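Local atomic coordinates of putative fusidic acid resistance protein (Staphylococcus aureus, PDB entry 2YB5), a protein that probably binds elongation factor G and helps clear it from the ribosome, giving resistance to the antibiotic fusidic acid. Residues D188-D193 with Y208-K213; L121-N126 with Y132-N137; K24-N29 with S62-K67. All blocks are in the same frame, centred on the assembly; numbering follows the deposited sequence.

Contact 3 comes first along the chain, joining the end of helix 9-27 to the segment leaving helix 59-63 in the helical N-terminal part. Contacts 2 and 1 follow, in that order, in the C-terminal zinc-finger part, with centres about 11 Å apart. Both reach the five-stranded antiparallel sheet: contact 2 pairs the outermost strand 121-125 with its neighbour 130-136, and contact 1 sets helix 204-214 against the other outermost strand, 186-191. They touch directly, Y208 OH lying 2.8 Å from K136 O. Contact 3 lies on the opposite side of the chain's centre from both, its nearest atoms about 18 Å from contact 1 and about 27 Å from contact 2.

Contact 1 (D188-D193 with Y208-K213); sequences DYICYD and YEFIVK. With ZN (zinc ion), chain C.
The F210 ring meets strand 188-191 with one corner. At its edge, in the ring plane, lies CB of D188, 3.8 Å from F210 CE1, and the methyl I190 CG2 comes up obliquely, 3.8 Å from F210 CZ. D188 therefore offers its methylene to the ring. One carboxylate oxygen turns back to its own strand: Y189 N donates to D188 OD1 over 2.8 Å, on the anti side of the carboxylate and 24° out of its plane. F210 reaches across because its CG stands anti to the backbone N (chi1 174°), which carries the ring off helix 204-214 toward the strand; I190 and F210 then cross at about a right angle. The backbones stay well separated, D188 CA and F210 CA being 8.4 Å apart, so a single aromatic side chain spans the gap, without a hydrogen bond between the segments.

The strand belongs to the treble-clef zinc finger of the FBP C-terminal family, and the residue after I190 is a metal ligand. C191 SG binds the zinc ion at 2.1 Å, and C158, C161 and C197 complete the four-cysteine site. Just beyond, D193 takes the N-cap position of helix 194-200, its OD1 accepting from F195 N. I190 is buried against I160, I149 and F170 as well as F210, so the side chain next to the zinc ligand is packed into the core between sheet and helix. On helix 204-214, one residue after F210, I211 turns to Y135 and I145 on other strands of the same sheet.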
loop_
_atom_site.group_PDB
_atom_site.type_symbol
_atom_site.label_atom_id
_atom_site.label_comp_id
_atom_site.label_asym_id
_atom_site.label_seq_id
_atom_site.Cartn_x
_atom_site.Cartn_y
_atom_site.Cartn_z
ATOM N N ASP A 188 9.557 -15.083 -3.112
ATOM C CA ASP A 188 10.357 -14.356 -2.156
ATOM C C ASP A 188 9.608 -14.182 -0.850
ATOM O O ASP A 188 8.434 -14.537 -0.742
ATOM C CB ASP A 188 10.783 -12.994 -2.721
ATOM C CG ASP A 188 12.200 -12.610 -2.307
ATOM O OD1 ASP A 188 12.673 -13.074 -1.248
ATOM O OD2 ASP A 188 12.838 -11.822 -3.034
ATOM N N TYR A 189 10.306 -13.650 0.143
ATOM C CA TYR A 189 9.711 -13.369 1.440
ATOM C C TYR A 189 8.865 -12.094 1.392
ATOM O O TYR A 189 9.332 -11.048 0.960
ATOM C CB TYR A 189 10.793 -13.280 2.530
ATOM C CG TYR A 189 11.336 -14.659 2.913
ATOM C CD1 TYR A 189 12.360 -15.259 2.182
ATOM C CD2 TYR A 189 10.803 -15.369 3.988
ATOM C CE1 TYR A 189 12.848 -16.519 2.516
ATOM C CE2 TYR A 189 11.290 -16.636 4.332
ATOM C CZ TYR A 189 12.307 -17.201 3.590
ATOM O OH TYR A 189 12.785 -18.447 3.926
ATOM N N ILE A 190 7.618 -12.215 1.846
ATOM C CA ILE A 190 6.686 -11.104 1.916
ATOM C C ILE A 190 5.918 -11.117 3.241
ATOM O O ILE A 190 5.928 -12.116 3.969
ATOM C CB ILE A 190 5.666 -11.133 0.753
ATOM C CG1 ILE A 190 4.808 -12.411 0.810
ATOM C CG2 ILE A 190 6.375 -10.990 -0.592
ATOM C CD1 ILE A 190 3.727 -12.497 -0.285
ATOM N N CYS A 191 5.234 -10.011 3.523
ATOM C CA CYS A 191 4.423 -9.881 4.726
ATOM C C CYS A 191 3.409 -11.021 4.757
ATOM O O CYS A 191 2.687 -11.242 3.792
ATOM C CB CYS A 191 3.694 -8.538 4.745
ATOM S SG CYS A 191 4.731 -6.992 4.836
ATOM N N TYR A 192 3.375 -11.767 5.856
ATOM C CA TYR A 192 2.363 -12.789 6.027
ATOM C C TYR A 192 0.960 -12.174 5.963
ATOM O O TYR A 192 0.050 -12.726 5.342
ATOM C CB TYR A 192 2.526 -13.495 7.368
ATOM C CG TYR A 192 1.653 -14.716 7.456
ATOM C CD1 TYR A 192 1.980 -15.861 6.743
ATOM C CD2 TYR A 192 0.479 -14.717 8.210
ATOM C CE1 TYR A 192 1.177 -16.989 6.789
ATOM C CE2 TYR A 192 -0.326 -15.841 8.268
ATOM C CZ TYR A 192 0.029 -16.973 7.546
ATOM O OH TYR A 192 -0.733 -18.113 7.585
ATOM N N ASP A 193 0.816 -11.032 6.626
ATOM C CA ASP A 193 -0.429 -10.282 6.685
ATOM C C ASP A 193 -0.400 -9.152 5.644
ATOM O O ASP A 193 0.254 -8.134 5.840
ATOM C CB ASP A 193 -0.596 -9.716 8.103
ATOM C CG ASP A 193 -1.814 -8.852 8.251
ATOM O OD1 ASP A 193 -2.627 -8.757 7.313
ATOM O OD2 ASP A 193 -1.960 -8.251 9.327
ATOM N N TYR A 208 4.169 -4.630 -8.827
ATOM C CA TYR A 208 4.335 -5.025 -10.227
ATOM C C TYR A 208 5.703 -5.667 -10.472
ATOM O O TYR A 208 5.803 -6.622 -11.232
ATOM C CB TYR A 208 4.178 -3.832 -11.172
ATOM C CG TYR A 208 2.810 -3.201 -11.221
ATOM C CD1 TYR A 208 1.665 -3.884 -10.802
ATOM C CD2 TYR A 208 2.657 -1.911 -11.721
ATOM C CE1 TYR A 208 0.410 -3.286 -10.883
ATOM C CE2 TYR A 208 1.418 -1.307 -11.794
ATOM C CZ TYR A 208 0.301 -1.994 -11.373
ATOM O OH TYR A 208 -0.924 -1.381 -11.450
ATOM N N GLU A 209 6.740 -5.156 -9.806
ATOM C CA GLU A 209 8.103 -5.670 -9.987
ATOM C C GLU A 209 8.287 -7.017 -9.294
ATOM O O GLU A 209 8.994 -7.888 -9.806
ATOM C CB GLU A 209 9.141 -4.676 -9.475
ATOM C CG GLU A 209 9.223 -3.401 -10.273
ATOM C CD GLU A 209 10.153 -2.380 -9.644
ATOM O OE1 GLU A 209 11.237 -2.771 -9.130
ATOM O OE2 GLU A 209 9.809 -1.174 -9.682
ATOM N N PHE A 210 7.656 -7.185 -8.133
ATOM C CA PHE A 210 7.614 -8.478 -7.481
ATOM C C PHE A 210 6.921 -9.500 -8.393
ATOM O O PHE A 210 7.442 -10.595 -8.607
ATOM C CB PHE A 210 6.890 -8.367 -6.142
ATOM C CG PHE A 210 6.680 -9.677 -5.456
ATOM C CD1 PHE A 210 7.743 -10.341 -4.867
ATOM C CD2 PHE A 210 5.419 -10.245 -5.382
ATOM C CE1 PHE A 210 7.551 -11.559 -4.230
ATOM C CE2 PHE A 210 5.226 -11.468 -4.744
ATOM C CZ PHE A 210 6.301 -12.119 -4.174
ATOM N N ILE A 211 5.766 -9.138 -8.948
ATOM C CA ILE A 211 4.992 -10.072 -9.777
ATOM C C ILE A 211 5.810 -10.505 -10.989
ATOM O O ILE A 211 5.943 -11.699 -11.243
ATOM C CB ILE A 211 3.651 -9.472 -10.244
ATOM C CG1 ILE A 211 2.711 -9.237 -9.062
ATOM C CG2 ILE A 211 2.940 -10.399 -11.251
ATOM C CD1 ILE A 211 2.208 -10.473 -8.412
ATOM N N VAL A 212 6.376 -9.527 -11.700
ATOM C CA VAL A 212 7.189 -9.762 -12.898
ATOM C C VAL A 212 8.335 -10.744 -12.661
ATOM O O VAL A 212 8.628 -11.572 -13.514
ATOM C CB VAL A 212 7.767 -8.429 -13.453
ATOM C CG1 VAL A 212 8.977 -8.674 -14.390
ATOM C CG2 VAL A 212 6.690 -7.656 -14.180
ATOM N N LYS A 213 8.970 -10.654 -11.500
ATOM C CA LYS A 213 10.142 -11.471 -11.200
ATOM C C LYS A 213 9.802 -12.905 -10.801
ATOM O O LYS A 213 10.657 -13.788 -10.877
ATOM C CB LYS A 213 10.968 -10.800 -10.111
ATOM C CG LYS A 213 11.617 -9.510 -10.596
ATOM C CD LYS A 213 12.131 -8.658 -9.443
ATOM C CE LYS A 213 12.939 -7.469 -9.960
ATOM N NZ LYS A 213 14.247 -7.887 -10.555
HETATM ZN ZN ZN C . 4.970 -6.076 2.932
#

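Contact 2 (L121-N126 with Y132-N137); sequences LGWNDN and YIVYKN
W123 and Y132 make the tight part of this contact. CB of Y132 sits over one face of the indole, 3.5 Å from the centroid of the six-membered ring and 10° off its normal, a CH-pi contact. The tyrosine ring beyond it is nearly parallel to the five-membered ring, with planes at 20°, but slid so far that the two barely overlap. W123 CG lies between its backbone N and carbonyl carbon (chi1 73°), which folds the indole over the neighbouring strand; there V134 CG2 meets its edge in the ring plane, 3.7 Å from W123 CH2.

Strands 121-125 and 130-136 form an antiparallel beta hairpin at the margin of the sheet. L121 with V134 and W123 with Y132 are hydrogen-bonded pairs, each with two backbone bonds; between them G122 and I133 form a non-hydrogen-bonded pair, with CA-H...O contacts from G122 CA to Y132 O (3.2 Å) and from I133 CA to L121 O (3.3 Å).

Packing is looser toward D125, whose CB only reaches the edge of the Y132 ring, 4.1 Å from CE2. Here a water takes over, donating to D125 OD2 and accepting from Y132 OH. D125 OD1 is hydrogen-bonded to S127 OG, and Y132 OH also to R130 NH1. W123 NE1, by contrast, is satisfied by K106 O, while L95 of helix 92-98 packs on W123 and V134.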
loop_
_atom_site.group_PDB
_atom_site.type_symbol
_atom_site.label_atom_id
_atom_site.label_comp_id
_atom_site.label_asym_id
_atom_site.label_seq_id
_atom_site.Cartn_x
_atom_site.Cartn_y
_atom_site.Cartn_z
ATOM N N LEU A 121 -5.356 -6.702 -2.795
ATOM C CA LEU A 121 -6.112 -7.576 -1.904
ATOM C C LEU A 121 -5.392 -8.904 -1.725
ATOM O O LEU A 121 -5.326 -9.719 -2.664
ATOM C CB LEU A 121 -7.516 -7.811 -2.462
ATOM C CG LEU A 121 -8.434 -8.642 -1.568
ATOM C CD1 LEU A 121 -8.472 -8.064 -0.145
ATOM C CD2 LEU A 121 -9.817 -8.694 -2.195
ATOM N N GLY A 122 -4.869 -9.123 -0.518
ATOM C CA GLY A 122 -4.131 -10.329 -0.213
ATOM C C GLY A 122 -4.786 -11.057 0.934
ATOM O O GLY A 122 -4.999 -10.467 1.998
ATOM N N TRP A 123 -5.110 -12.327 0.723
ATOM C CA TRP A 123 -5.759 -13.132 1.760
ATOM C C TRP A 123 -5.295 -14.565 1.743
ATOM O O TRP A 123 -4.941 -15.109 0.689
ATOM C CB TRP A 123 -7.288 -13.093 1.648
ATOM C CG TRP A 123 -7.917 -13.882 0.496
ATOM C CD1 TRP A 123 -8.555 -15.097 0.578
ATOM C CD2 TRP A 123 -8.024 -13.472 -0.876
ATOM N NE1 TRP A 123 -9.040 -15.463 -0.658
ATOM C CE2 TRP A 123 -8.727 -14.486 -1.566
ATOM C CE3 TRP A 123 -7.584 -12.352 -1.592
ATOM C CZ2 TRP A 123 -8.979 -14.419 -2.935
ATOM C CZ3 TRP A 123 -7.862 -12.277 -2.950
ATOM C CH2 TRP A 123 -8.537 -13.308 -3.605
ATOM N N ASN A 124 -5.324 -15.174 2.922
ATOM C CA ASN A 124 -4.757 -16.492 3.110
ATOM C C ASN A 124 -5.842 -17.563 3.176
ATOM O O ASN A 124 -6.933 -17.341 3.717
ATOM C CB ASN A 124 -3.865 -16.510 4.366
ATOM C CG ASN A 124 -2.678 -15.551 4.266
ATOM O OD1 ASN A 124 -2.262 -15.155 3.165
ATOM N ND2 ASN A 124 -2.130 -15.164 5.417
ATOM N N ASP A 125 -5.549 -18.710 2.571
ATOM C CA ASP A 125 -6.324 -19.921 2.791
ATOM C C ASP A 125 -5.415 -20.909 3.531
ATOM O O ASP A 125 -4.683 -21.674 2.911
ATOM C CB ASP A 125 -6.812 -20.511 1.464
ATOM C CG ASP A 125 -7.645 -21.773 1.650
ATOM O OD1 ASP A 125 -8.089 -22.044 2.788
ATOM O OD2 ASP A 125 -7.862 -22.496 0.649
ATOM N N ASN A 126 -5.476 -20.858 4.861
ATOM C CA ASN A 126 -4.678 -21.709 5.741
ATOM C C ASN A 126 -4.878 -23.219 5.539
ATOM O O ASN A 126 -3.998 -24.004 5.890
ATOM C CB ASN A 126 -4.966 -21.371 7.218
ATOM C CG ASN A 126 -4.638 -19.914 7.585
ATOM O OD1 ASN A 126 -4.999 -19.446 8.666
ATOM N ND2 ASN A 126 -3.954 -19.202 6.692
ATOM N N TYR A 132 -3.602 -15.690 -1.814
ATOM C CA TYR A 132 -4.104 -15.152 -3.061
ATOM C C TYR A 132 -3.871 -13.649 -3.050
ATOM O O TYR A 132 -4.047 -13.008 -2.010
ATOM C CB TYR A 132 -5.610 -15.393 -3.155
ATOM C CG TYR A 132 -6.005 -16.825 -3.311
ATOM C CD1 TYR A 132 -6.086 -17.398 -4.567
ATOM C CD2 TYR A 132 -6.329 -17.605 -2.210
ATOM C CE1 TYR A 132 -6.462 -18.694 -4.730
ATOM C CE2 TYR A 132 -6.712 -18.919 -2.364
ATOM C CZ TYR A 132 -6.772 -19.458 -3.630
ATOM O OH TYR A 132 -7.152 -20.761 -3.822
ATOM N N ILE A 133 -3.491 -13.091 -4.199
ATOM C CA ILE A 133 -3.257 -11.658 -4.332
ATOM C C ILE A 133 -3.966 -11.145 -5.578
ATOM O O ILE A 133 -3.727 -11.650 -6.651
ATOM C CB ILE A 133 -1.744 -11.337 -4.408
ATOM C CG1 ILE A 133 -1.102 -11.494 -3.023
ATOM C CG2 ILE A 133 -1.503 -9.924 -4.963
ATOM C CD1 ILE A 133 0.425 -11.780 -3.052
ATOM N N VAL A 134 -4.848 -10.163 -5.417
ATOM C CA VAL A 134 -5.578 -9.558 -6.522
ATOM C C VAL A 134 -5.283 -8.054 -6.539
ATOM O O VAL A 134 -5.176 -7.417 -5.485
ATOM C CB VAL A 134 -7.108 -9.828 -6.416
ATOM C CG1 VAL A 134 -7.905 -9.024 -7.444
ATOM C CG2 VAL A 134 -7.392 -11.339 -6.576
ATOM N N TYR A 135 -5.135 -7.519 -7.746
ATOM C CA TYR A 135 -4.793 -6.122 -7.981
ATOM C C TYR A 135 -5.227 -5.689 -9.385
ATOM O O TYR A 135 -5.618 -6.518 -10.225
ATOM C CB TYR A 135 -3.278 -5.910 -7.810
ATOM C CG TYR A 135 -2.448 -6.747 -8.767
ATOM C CD1 TYR A 135 -2.118 -6.260 -10.026
ATOM C CD2 TYR A 135 -2.020 -8.031 -8.428
ATOM C CE1 TYR A 135 -1.372 -7.020 -10.914
ATOM C CE2 TYR A 135 -1.298 -8.803 -9.313
ATOM C CZ TYR A 135 -0.972 -8.282 -10.557
ATOM O OH TYR A 135 -0.256 -9.006 -11.459
ATOM N N LYS A 136 -5.166 -4.382 -9.616
ATOM C CA LYS A 136 -5.376 -3.797 -10.942
ATOM C C LYS A 136 -4.025 -3.558 -11.600
ATOM O O LYS A 136 -3.110 -3.045 -10.957
ATOM C CB LYS A 136 -6.104 -2.465 -10.825
ATOM C CG LYS A 136 -7.548 -2.563 -10.380
ATOM C CD LYS A 136 -8.455 -3.111 -11.465
ATOM C CE LYS A 136 -9.924 -2.839 -11.162
ATOM N NZ LYS A 136 -10.343 -1.460 -11.571
ATOM N N ASN A 137 -3.904 -3.909 -12.879
ATOM C CA ASN A 137 -2.664 -3.681 -13.622
ATOM C C ASN A 137 -2.598 -2.270 -14.227
ATOM O O ASN A 137 -3.503 -1.460 -14.039
ATOM C CB ASN A 137 -2.452 -4.762 -14.702
ATOM C CG ASN A 137 -3.514 -4.744 -15.775
ATOM O OD1 ASN A 137 -4.167 -3.732 -15.995
ATOM N ND2 ASN A 137 -3.688 -5.872 -16.461
HETATM O O HOH W 1 -8.988 -21.784 -1.862
#

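Contact 3 (K24-N29 with S62-K67); sequences KLYRTN and SIDDVK
Y26 lays one ring face against the backbone of D65 and V66. V66 CA stands over the middle of the ring, 3.9 Å from the centroid and 10° off the normal, so its CA-H points at the pi face in a CH-pi contact. D65 C covers the same face farther out, 4.0 Å above the plane and toward the rim. The side chain of V66 crosses that of Y26 at about a right angle, and its branch CG1 rests 3.9 Å from Y26 CD1.

The ring's edge has a different partner. I63 O lies near the ring plane, and Y26 OH donates to it over 3.0 Å; the hydroxyl is tilted 18° from the carbonyl plane. With CG anti to its own carbonyl carbon (chi1 -61°), the tyrosine ring swings toward segment 62-67, where its face meets D65 and V66 and its hydroxyl reaches I63 O. I63 O is thus held just where the chain stops being helical, since D64 is the first residue to leave helical angles.

That exit is shaped locally as well. D64 is the centre of an inverse gamma turn, and D65 OD1 accepts from K67 N at 2.8 Å with its anti lone pair, closing an Asx turn that bends the backbone round the V66 position.

The contact therefore fastens the C-terminal end of helix 9-27 to the end of helix 59-63. Helix 35-50 touches both: L42 packs on I63 and D64, K38 makes a salt bridge with D64 OD1, L41 touches L25, and M31, in the loop between helices 9-27 and 35-50, packs on Y26 and V66.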
loop_
_atom_site.group_PDB
_atom_site.type_symbol
_atom_site.label_atom_id
_atom_site.label_comp_id
_atom_site.label_asym_id
_atom_site.label_seq_id
_atom_site.Cartn_x
_atom_site.Cartn_y
_atom_site.Cartn_z
ATOM N N LYS A 24 9.916 14.792 11.725
ATOM C CA LYS A 24 11.322 14.530 12.065
ATOM C C LYS A 24 12.130 15.821 11.956
ATOM O O LYS A 24 12.860 16.178 12.876
ATOM C CB LYS A 24 11.935 13.454 11.160
ATOM C CG LYS A 24 11.534 12.018 11.494
ATOM C CD LYS A 24 12.015 11.068 10.400
ATOM C CE LYS A 24 12.072 9.625 10.861
ATOM N NZ LYS A 24 12.401 8.691 9.732
ATOM N N LEU A 25 11.982 16.522 10.833
ATOM C CA LEU A 25 12.633 17.822 10.646
ATOM C C LEU A 25 12.256 18.808 11.751
ATOM O O LEU A 25 13.126 19.444 12.330
ATOM C CB LEU A 25 12.308 18.421 9.271
ATOM C CG LEU A 25 13.283 18.113 8.128
ATOM C CD1 LEU A 25 13.624 16.640 8.046
ATOM C CD2 LEU A 25 12.709 18.600 6.805
ATOM N N TYR A 26 10.964 18.927 12.044
ATOM C CA TYR A 26 10.514 19.817 13.112
ATOM C C TYR A 26 11.078 19.397 14.472
ATOM O O TYR A 26 11.333 20.255 15.319
ATOM C CB TYR A 26 8.983 19.888 13.182
ATOM C CG TYR A 26 8.283 20.422 11.940
ATOM C CD1 TYR A 26 8.896 21.336 11.084
ATOM C CD2 TYR A 26 6.982 20.036 11.649
ATOM C CE1 TYR A 26 8.237 21.820 9.956
ATOM C CE2 TYR A 26 6.318 20.516 10.531
ATOM C CZ TYR A 26 6.945 21.403 9.689
ATOM O OH TYR A 26 6.267 21.875 8.587
ATOM N N ARG A 27 11.291 18.095 14.675
ATOM C CA ARG A 27 11.909 17.599 15.915
ATOM C C ARG A 27 13.336 18.122 16.108
ATOM O O ARG A 27 13.777 18.310 17.241
ATOM C CB ARG A 27 11.922 16.074 15.959
ATOM N N THR A 28 14.057 18.332 15.008
ATOM C CA THR A 28 15.340 19.017 15.059
ATOM C C THR A 28 15.015 20.501 15.188
ATOM O O THR A 28 14.395 21.087 14.299
ATOM C CB THR A 28 16.222 18.745 13.811
ATOM O OG1 THR A 28 17.602 18.734 14.195
ATOM C CG2 THR A 28 16.022 19.808 12.732
ATOM N N ASN A 29 15.409 21.104 16.301
ATOM C CA ASN A 29 14.991 22.466 16.611
ATOM C C ASN A 29 15.868 23.474 15.871
ATOM O O ASN A 29 16.512 24.333 16.483
ATOM C CB ASN A 29 15.010 22.689 18.134
ATOM C CG ASN A 29 14.136 21.677 18.882
ATOM O OD1 ASN A 29 13.121 21.207 18.359
ATOM N ND2 ASN A 29 14.537 21.331 20.101
ATOM N N SER A 62 -1.767 24.412 6.412
ATOM C CA SER A 62 -1.983 23.839 7.735
ATOM C C SER A 62 -0.772 23.071 8.290
ATOM O O SER A 62 -0.429 23.247 9.460
ATOM C CB SER A 62 -3.207 22.927 7.719
ATOM O OG SER A 62 -3.602 22.612 9.037
ATOM N N ILE A 63 -0.131 22.237 7.461
ATOM C CA ILE A 63 1.031 21.431 7.903
ATOM C C ILE A 63 2.365 22.199 7.952
ATOM O O ILE A 63 3.315 21.763 8.613
ATOM C CB ILE A 63 1.236 20.135 7.049
ATOM C CG1 ILE A 63 1.575 20.460 5.592
ATOM C CG2 ILE A 63 0.004 19.226 7.121
ATOM C CD1 ILE A 63 1.604 19.238 4.694
ATOM N N ASP A 64 2.442 23.328 7.256
ATOM C CA ASP A 64 3.635 24.172 7.285
ATOM C C ASP A 64 3.702 24.938 8.612
ATOM O O ASP A 64 3.582 26.156 8.644
ATOM C CB ASP A 64 3.622 25.136 6.093
ATOM C CG ASP A 64 4.952 25.834 5.882
ATOM O OD1 ASP A 64 5.853 25.693 6.730
ATOM O OD2 ASP A 64 5.094 26.526 4.857
ATOM N N ASP A 65 3.910 24.202 9.700
ATOM C CA ASP A 65 3.822 24.740 11.051
ATOM C C ASP A 65 4.711 23.919 11.981
ATOM O O ASP A 65 4.358 22.799 12.340
ATOM C CB ASP A 65 2.364 24.702 11.537
ATOM C CG ASP A 65 2.157 25.430 12.871
ATOM O OD1 ASP A 65 2.779 25.039 13.881
ATOM O OD2 ASP A 65 1.365 26.396 12.908
ATOM N N VAL A 66 5.846 24.493 12.383
ATOM C CA VAL A 66 6.825 23.811 13.252
ATOM C C VAL A 66 6.245 23.246 14.560
ATOM O O VAL A 66 6.876 22.403 15.201
ATOM C CB VAL A 66 8.023 24.738 13.608
ATOM C CG1 VAL A 66 8.861 25.027 12.374
ATOM C CG2 VAL A 66 7.538 26.034 14.254
ATOM N N LYS A 67 5.056 23.713 14.946
ATOM C CA LYS A 67 4.366 23.228 16.145
ATOM C C LYS A 67 3.346 22.150 15.808
ATOM O O LYS A 67 2.434 21.891 16.598
ATOM C CB LYS A 67 3.651 24.381 16.868
ATOM C CG LYS A 67 4.486 25.631 17.066
ATOM C CD LYS A 67 5.620 25.413 18.054
ATOM C CE LYS A 67 5.121 25.325 19.491
ATOM N NZ LYS A 67 6.221 25.567 20.469
#